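Long-range contacts in histidine triad (HIT) protein (Marinobacter aquaeolei, PDB 3OHE), which probably acts as a hydrolase of the histidine triad family and binds calcium ions in the crystal: residues Gly43-Pro51 / Asn85-His93; Trp32-Arg40 / Leu58-Met69. All coordinates share one frame; numbering follows the deposited sequence.

Contact 1: residues Gly43-Pro51 / Asn85-His93; sequences GIREIYELP and NMVPQLHLH
L90 joins the two loops by both its backbone and its side chain. The polar link is one hydrogen bond, from L90 N to I44 O (2.9 Å, 160° at the hydrogen), with the donor tilted moderately from the carbonyl plane. Beside it, the CA-H of R45 points at P88 O, giving a CA-H...O contact of 3.2 Å between R45 CA and P88 O. The R45 chain, bent at chi3 (54°), brings NH1 obliquely to 3.8 Å from P88 CB.

The apolar part centres on the two methyls of L90. CD2 packs against I44 CG2 at 3.7 Å and also reaches L50 CD1, while CD1 meets I47 CG1 at 3.9 Å. With CG anti to the backbone N (chi1 172°), L90 directs its fork at these three aliphatic neighbours; branched chains suit the place because their methyls fill it without needing polar partners. With only a methyl group, as in an alanine here, the space between I44, I47 and L50 would probably be left unfilled, and those three would lose their common partner.

H91 ND1 donates almost straight to Q89 O (2.8 Å), in the plane of its ring. E46 turns to the second subunit, where its OE2 meets K77 and M78.

Segment 43-51 links strand 34-39 to helix 52-72; 85-93 enters strand 92-97 through H91 and H93, consistent with the family's histidine triad motif. One backbone bond thus pairs I44 with L90, and apolar packing round L90 and the contact of R45 with P88 make up the rest.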
# COMPACT_ATOMS: atom_id res chain seq x y z
N GLY A 43 -18.86 5.37 -0.96
CA GLY A 43 -18.51 6.12 0.25
C GLY A 43 -17.33 5.58 1.05
O GLY A 43 -17.23 5.89 2.24
N ILE A 44 -16.46 4.77 0.46
CA ILE A 44 -15.33 4.17 1.19
C ILE A 44 -14.06 4.96 0.92
O ILE A 44 -13.70 5.11 -0.25
CB ILE A 44 -15.12 2.71 0.73
CG1 ILE A 44 -16.40 1.87 0.92
CG2 ILE A 44 -13.93 2.08 1.50
CD1 ILE A 44 -16.85 1.75 2.40
N ARG A 45 -13.42 5.45 1.98
CA ARG A 45 -12.16 6.19 1.88
C ARG A 45 -10.93 5.31 2.15
O ARG A 45 -9.87 5.56 1.59
CB ARG A 45 -12.16 7.37 2.87
CG ARG A 45 -13.16 8.46 2.51
CD ARG A 45 -13.37 9.45 3.67
NE ARG A 45 -12.12 10.02 4.15
CZ ARG A 45 -11.52 11.07 3.63
NH1 ARG A 45 -12.08 11.76 2.65
NH2 ARG A 45 -10.34 11.50 4.13
N GLU A 46 -11.07 4.33 3.02
CA GLU A 46 -9.98 3.55 3.56
C GLU A 46 -10.32 2.06 3.50
O GLU A 46 -11.48 1.68 3.62
CB GLU A 46 -9.76 3.88 5.06
CG GLU A 46 -9.54 5.36 5.36
CD GLU A 46 -8.18 5.88 4.88
OE1 GLU A 46 -7.32 5.09 4.37
OE2 GLU A 46 -7.96 7.12 5.03
N ILE A 47 -9.29 1.22 3.40
CA ILE A 47 -9.51 -0.22 3.39
C ILE A 47 -10.30 -0.69 4.60
O ILE A 47 -11.21 -1.50 4.48
CB ILE A 47 -8.16 -1.01 3.28
CG1 ILE A 47 -7.44 -0.71 1.98
CG2 ILE A 47 -8.40 -2.54 3.51
CD1 ILE A 47 -5.93 -1.04 2.05
N TYR A 48 -9.96 -0.13 5.76
CA TYR A 48 -10.56 -0.57 7.00
C TYR A 48 -12.07 -0.26 7.09
O TYR A 48 -12.75 -0.78 8.00
CB TYR A 48 -9.78 -0.02 8.22
CG TYR A 48 -9.83 1.48 8.39
CD1 TYR A 48 -10.95 2.13 8.91
CD2 TYR A 48 -8.73 2.25 8.13
CE1 TYR A 48 -10.95 3.49 9.08
CE2 TYR A 48 -8.72 3.60 8.33
CZ TYR A 48 -9.82 4.21 8.80
OH TYR A 48 -9.81 5.56 8.99
N GLU A 49 -12.58 0.62 6.22
CA GLU A 49 -14.00 0.98 6.25
C GLU A 49 -14.84 -0.02 5.48
O GLU A 49 -16.07 0.04 5.55
CB GLU A 49 -14.21 2.39 5.68
CG GLU A 49 -13.63 3.45 6.59
CD GLU A 49 -13.67 4.83 5.98
OE1 GLU A 49 -13.59 4.97 4.75
OE2 GLU A 49 -13.75 5.80 6.73
N LEU A 50 -14.23 -0.93 4.73
CA LEU A 50 -14.97 -2.00 4.07
C LEU A 50 -15.38 -3.01 5.15
O LEU A 50 -14.64 -3.28 6.09
CB LEU A 50 -14.11 -2.71 3.05
CG LEU A 50 -13.82 -2.00 1.75
CD1 LEU A 50 -12.74 -2.78 1.00
CD2 LEU A 50 -15.08 -1.87 0.86
N PRO A 51 -16.58 -3.61 5.01
CA PRO A 51 -16.90 -4.77 5.80
C PRO A 51 -15.80 -5.84 5.73
O PRO A 51 -15.15 -6.00 4.70
CB PRO A 51 -18.19 -5.30 5.13
CG PRO A 51 -18.79 -4.13 4.44
CD PRO A 51 -17.62 -3.29 4.01
N ASN A 85 -4.88 10.95 -1.23
CA ASN A 85 -4.88 12.24 -0.57
C ASN A 85 -5.80 13.24 -1.27
O ASN A 85 -6.39 14.09 -0.59
CB ASN A 85 -3.48 12.79 -0.47
CG ASN A 85 -2.60 11.92 0.41
OD1 ASN A 85 -3.09 11.25 1.32
ND2 ASN A 85 -1.30 11.95 0.16
N MSE A 86 -5.88 13.11 -2.61
CA MSE A 86 -6.65 13.97 -3.53
C MSE A 86 -8.04 13.40 -3.88
O MSE A 86 -8.99 14.14 -4.09
CB MSE A 86 -5.86 14.21 -4.84
CG MSE A 86 -4.62 15.05 -4.60
SE MSE A 86 -3.44 15.38 -6.12
CE MSE A 86 -3.14 13.53 -6.64
N VAL A 87 -8.13 12.08 -3.98
CA VAL A 87 -9.30 11.34 -4.47
C VAL A 87 -9.79 10.49 -3.33
O VAL A 87 -9.10 9.54 -2.92
CB VAL A 87 -8.93 10.51 -5.70
CG1 VAL A 87 -10.09 9.61 -6.10
CG2 VAL A 87 -8.49 11.45 -6.85
N PRO A 88 -10.97 10.79 -2.79
CA PRO A 88 -11.39 10.12 -1.54
C PRO A 88 -11.90 8.69 -1.74
O PRO A 88 -11.94 7.93 -0.80
CB PRO A 88 -12.51 11.03 -1.01
CG PRO A 88 -13.12 11.65 -2.26
CD PRO A 88 -11.91 11.87 -3.17
N GLN A 89 -12.20 8.32 -2.98
CA GLN A 89 -12.69 7.00 -3.30
C GLN A 89 -11.56 5.98 -3.22
O GLN A 89 -10.61 6.06 -3.98
CB GLN A 89 -13.29 7.04 -4.68
CG GLN A 89 -13.88 5.70 -5.17
CD GLN A 89 -14.72 5.89 -6.41
OE1 GLN A 89 -14.21 5.87 -7.53
NE2 GLN A 89 -16.01 6.16 -6.20
N LEU A 90 -11.70 5.01 -2.34
CA LEU A 90 -10.68 3.99 -2.13
C LEU A 90 -10.28 3.34 -3.47
O LEU A 90 -11.13 2.83 -4.21
CB LEU A 90 -11.20 2.90 -1.21
CG LEU A 90 -10.31 1.64 -1.02
CD1 LEU A 90 -8.96 2.01 -0.43
CD2 LEU A 90 -11.05 0.61 -0.20
N HIS A 91 -8.96 3.32 -3.73
CA HIS A 91 -8.44 2.65 -4.89
C HIS A 91 -7.04 2.14 -4.54
O HIS A 91 -6.30 2.81 -3.84
CB HIS A 91 -8.49 3.55 -6.13
CG HIS A 91 -7.70 4.81 -6.02
ND1 HIS A 91 -8.14 5.90 -5.31
CD2 HIS A 91 -6.55 5.20 -6.63
CE1 HIS A 91 -7.27 6.90 -5.46
NE2 HIS A 91 -6.29 6.49 -6.24
N LEU A 92 -6.71 0.97 -5.08
CA LEU A 92 -5.49 0.29 -4.68
C LEU A 92 -4.56 0.19 -5.89
O LEU A 92 -4.90 -0.45 -6.89
CB LEU A 92 -5.88 -1.09 -4.10
CG LEU A 92 -4.82 -1.94 -3.43
CD1 LEU A 92 -4.26 -1.17 -2.20
CD2 LEU A 92 -5.37 -3.32 -2.99
N HIS A 93 -3.41 0.85 -5.79
CA HIS A 93 -2.37 0.87 -6.84
C HIS A 93 -1.55 -0.39 -6.83
O HIS A 93 -1.14 -0.83 -5.77
CB HIS A 93 -1.41 2.04 -6.61
CG HIS A 93 -2.05 3.38 -6.63
ND1 HIS A 93 -2.36 4.02 -7.80
CD2 HIS A 93 -2.36 4.22 -5.62
CE1 HIS A 93 -2.88 5.20 -7.51
NE2 HIS A 93 -2.89 5.34 -6.20

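Contact 2: residues Trp32-Arg40 / Leu58-Met69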
# COMPACT_ATOMS: atom_id res chain seq x y z
N TRP A 32 5.25 2.84 -16.46
CA TRP A 32 5.28 1.63 -15.62
C TRP A 32 3.98 0.87 -15.84
O TRP A 32 2.96 1.52 -16.03
CB TRP A 32 5.37 1.92 -14.09
CG TRP A 32 6.50 2.76 -13.67
CD1 TRP A 32 7.75 2.34 -13.30
CD2 TRP A 32 6.52 4.17 -13.63
NE1 TRP A 32 8.53 3.41 -13.00
CE2 TRP A 32 7.82 4.55 -13.19
CE3 TRP A 32 5.55 5.17 -13.83
CZ2 TRP A 32 8.19 5.86 -13.02
CZ3 TRP A 32 5.91 6.44 -13.67
CH2 TRP A 32 7.24 6.79 -13.25
N PRO A 33 3.99 -0.48 -15.73
CA PRO A 33 2.73 -1.25 -15.70
C PRO A 33 2.02 -0.97 -14.39
O PRO A 33 2.55 -1.29 -13.31
CB PRO A 33 3.21 -2.71 -15.82
CG PRO A 33 4.65 -2.63 -16.34
CD PRO A 33 5.17 -1.38 -15.72
N TRP A 34 0.85 -0.36 -14.46
CA TRP A 34 0.21 0.24 -13.28
C TRP A 34 -1.29 0.03 -13.39
O TRP A 34 -1.94 0.59 -14.28
CB TRP A 34 0.62 1.71 -13.22
CG TRP A 34 0.13 2.54 -12.08
CD1 TRP A 34 -0.81 2.27 -11.16
CD2 TRP A 34 0.61 3.85 -11.81
NE1 TRP A 34 -0.94 3.35 -10.30
CE2 TRP A 34 -0.10 4.35 -10.70
CE3 TRP A 34 1.53 4.69 -12.44
CZ2 TRP A 34 0.14 5.64 -10.20
CZ3 TRP A 34 1.76 5.94 -11.94
CH2 TRP A 34 1.08 6.40 -10.84
N VAL A 35 -1.81 -0.82 -12.51
CA VAL A 35 -3.23 -1.20 -12.50
C VAL A 35 -3.83 -0.83 -11.14
O VAL A 35 -3.20 -1.05 -10.09
CB VAL A 35 -3.38 -2.70 -12.79
CG1 VAL A 35 -4.83 -3.17 -12.62
CG2 VAL A 35 -2.87 -3.03 -14.21
N ILE A 36 -5.07 -0.32 -11.19
CA ILE A 36 -5.77 0.15 -10.01
C ILE A 36 -7.00 -0.73 -9.83
O ILE A 36 -7.74 -0.97 -10.79
CB ILE A 36 -6.13 1.63 -10.19
CG1 ILE A 36 -4.84 2.46 -10.40
CG2 ILE A 36 -6.91 2.15 -8.98
CD1 ILE A 36 -5.09 3.91 -10.67
N LEU A 37 -7.22 -1.20 -8.60
CA LEU A 37 -8.48 -1.85 -8.21
C LEU A 37 -9.33 -0.88 -7.45
O LEU A 37 -8.87 -0.30 -6.46
CB LEU A 37 -8.23 -3.09 -7.34
CG LEU A 37 -7.53 -4.26 -7.98
CD1 LEU A 37 -7.35 -5.38 -6.94
CD2 LEU A 37 -8.31 -4.75 -9.19
N VAL A 38 -10.56 -0.67 -7.91
CA VAL A 38 -11.51 0.24 -7.26
C VAL A 38 -12.72 -0.59 -6.80
O VAL A 38 -13.57 -0.96 -7.61
CB VAL A 38 -11.99 1.37 -8.15
CG1 VAL A 38 -12.77 2.40 -7.31
CG2 VAL A 38 -10.81 2.05 -8.89
N PRO A 39 -12.82 -0.87 -5.48
CA PRO A 39 -13.98 -1.63 -5.01
C PRO A 39 -15.27 -0.85 -5.29
O PRO A 39 -15.35 0.35 -5.01
CB PRO A 39 -13.74 -1.76 -3.49
CG PRO A 39 -12.32 -1.54 -3.33
CD PRO A 39 -11.85 -0.63 -4.41
N ARG A 40 -16.26 -1.55 -5.84
CA ARG A 40 -17.53 -0.91 -6.24
C ARG A 40 -18.46 -0.82 -5.03
O ARG A 40 -19.53 -1.43 -4.99
CB ARG A 40 -18.19 -1.67 -7.37
CG ARG A 40 -17.44 -1.60 -8.70
CD ARG A 40 -18.28 -2.21 -9.82
NE ARG A 40 -18.40 -3.63 -9.58
CZ ARG A 40 -17.48 -4.52 -9.95
NH1 ARG A 40 -16.51 -4.16 -10.78
NH2 ARG A 40 -17.54 -5.77 -9.59
N LEU A 58 -11.01 -8.09 -1.32
CA LEU A 58 -10.04 -7.17 -1.91
C LEU A 58 -8.62 -7.72 -1.80
O LEU A 58 -7.84 -7.64 -2.73
CB LEU A 58 -10.12 -5.79 -1.25
CG LEU A 58 -9.19 -4.71 -1.81
CD1 LEU A 58 -9.38 -4.51 -3.33
CD2 LEU A 58 -9.42 -3.42 -1.01
N LEU A 59 -8.27 -8.26 -0.63
CA LEU A 59 -6.97 -8.88 -0.44
C LEU A 59 -6.75 -10.03 -1.41
O LEU A 59 -5.69 -10.15 -2.04
CB LEU A 59 -6.83 -9.37 1.01
CG LEU A 59 -5.65 -10.27 1.32
CD1 LEU A 59 -4.31 -9.53 1.17
CD2 LEU A 59 -5.81 -10.88 2.77
N PHE A 60 -7.74 -10.91 -1.53
CA PHE A 60 -7.64 -12.05 -2.48
C PHE A 60 -7.34 -11.51 -3.89
O PHE A 60 -6.42 -11.99 -4.57
CB PHE A 60 -8.92 -12.89 -2.48
CG PHE A 60 -8.97 -13.85 -3.61
CD1 PHE A 60 -8.23 -15.01 -3.58
CD2 PHE A 60 -9.66 -13.54 -4.78
CE1 PHE A 60 -8.27 -15.89 -4.68
CE2 PHE A 60 -9.68 -14.39 -5.87
CZ PHE A 60 -8.96 -15.56 -5.81
N GLU A 61 -8.12 -10.53 -4.32
CA GLU A 61 -7.98 -9.99 -5.68
C GLU A 61 -6.63 -9.30 -5.85
O GLU A 61 -5.97 -9.46 -6.89
CB GLU A 61 -9.13 -9.04 -6.02
CG GLU A 61 -10.47 -9.79 -6.07
CD GLU A 61 -11.66 -8.94 -6.52
OE1 GLU A 61 -11.43 -7.76 -6.78
OE2 GLU A 61 -12.80 -9.47 -6.61
N SER A 62 -6.23 -8.50 -4.88
CA SER A 62 -4.97 -7.76 -4.94
C SER A 62 -3.78 -8.69 -4.99
O SER A 62 -2.85 -8.50 -5.79
CB SER A 62 -4.86 -6.84 -3.74
OG SER A 62 -3.62 -6.15 -3.73
N SER A 63 -3.77 -9.70 -4.11
CA SER A 63 -2.67 -10.66 -4.11
C SER A 63 -2.60 -11.45 -5.40
O SER A 63 -1.50 -11.72 -5.93
CB SER A 63 -2.79 -11.59 -2.92
OG SER A 63 -2.36 -10.92 -1.76
N ALA A 64 -3.73 -11.84 -5.97
CA ALA A 64 -3.77 -12.60 -7.23
C ALA A 64 -3.30 -11.70 -8.38
O ALA A 64 -2.49 -12.09 -9.23
CB ALA A 64 -5.18 -13.17 -7.50
N LEU A 65 -3.81 -10.47 -8.41
CA LEU A 65 -3.38 -9.50 -9.43
C LEU A 65 -1.88 -9.25 -9.36
O LEU A 65 -1.19 -9.23 -10.39
CB LEU A 65 -4.14 -8.19 -9.25
CG LEU A 65 -3.75 -7.05 -10.21
CD1 LEU A 65 -4.13 -7.41 -11.67
CD2 LEU A 65 -4.44 -5.73 -9.77
N SER A 66 -1.36 -9.03 -8.16
CA SER A 66 0.07 -8.69 -7.98
C SER A 66 0.95 -9.83 -8.47
O SER A 66 1.85 -9.63 -9.28
CB SER A 66 0.41 -8.41 -6.51
OG SER A 66 -0.21 -7.25 -6.03
N GLU A 67 0.70 -11.05 -7.98
CA GLU A 67 1.53 -12.17 -8.39
C GLU A 67 1.47 -12.39 -9.90
O GLU A 67 2.48 -12.66 -10.56
CB GLU A 67 1.12 -13.44 -7.63
CG GLU A 67 2.10 -14.57 -7.86
CD GLU A 67 1.95 -15.77 -7.00
OE1 GLU A 67 1.08 -15.80 -6.11
OE2 GLU A 67 2.75 -16.72 -7.23
N GLY A 68 0.28 -12.28 -10.45
CA GLY A 68 0.09 -12.46 -11.89
C GLY A 68 0.78 -11.38 -12.71
O GLY A 68 1.37 -11.69 -13.76
N MSE A 69 0.71 -10.11 -12.28
CA MSE A 69 1.41 -9.04 -12.98
C MSE A 69 2.91 -9.21 -12.94
O MSE A 69 3.61 -8.92 -13.91
CB MSE A 69 1.05 -7.69 -12.36
CG MSE A 69 -0.33 -7.19 -12.64
SE MSE A 69 -0.70 -5.46 -11.87
CE MSE A 69 0.36 -4.32 -13.05
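L37 of the strand and L65 of the helix reach toward each other tip to tip, with L37 CG 3.9 Å from L65 CD2. The same L65 methyl lies 3.9 Å from V35 CG1, so one branch of a helix leucine serves two strand residues; anti placement of its CG to the backbone N (chi1 177°) sends it there. L37 CD1 goes further, coming to 3.9 Å from S62 N, over the helix backbone, where the short side chain of serine permits close approach.

V35 and M69, a selenomethionine, meet at an oblique angle. The chain of M69 bends at its last torsion (chi3 73°), bringing CE to 3.7 Å from V35 CG2 and also beside P33 O. A flexible, unbranched residue suits this end of the interface, whereas beta-branched V35 suits the strand. At the other end P39 CG rests 4.2 Å from L58 CD2, the puckered proline ring crossing the leucine fork.

Polar ends turn to other partners: E61 OE1 hydrogen-bonds to S19 OG, and OE2 forms a salt bridge with R57. Strand and helix together hold both ring nitrogens of H94, V35 O at ND1 and S62 OG at NE2.

The strand and helix segments run nearly antiparallel, at 168°, their axes 10.2 Å apart at closest approach. Helix 52-72 thereby covers one face of the antiparallel sheet, in which strand 34-39 lies between strands 22-27 and 92-97; V24 and L16 from the sheet also pack against V35.

Overall arrangement
Contacts 1 and 2 have centres 14 Å apart and interlock along the chain: segment 32-40 comes first, then 43-51, 58-69 and 85-93. The loop of contact 1 leads from strand 34-39 to helix 52-72, the two elements paired in contact 2, while its partner segment runs into strand 92-97, the neighbour of 34-39 in the antiparallel sheet. The contacts meet directly where L92 N lies 2.9 Å from L37 O, a probable hydrogen bond. Contact 2 is buried in the core, contact 1 lies farther from the centre and is only partly buried, and both touch the second subunit. Together they join sheet, helix and connecting loop within the HIT domain of a two-chain assembly.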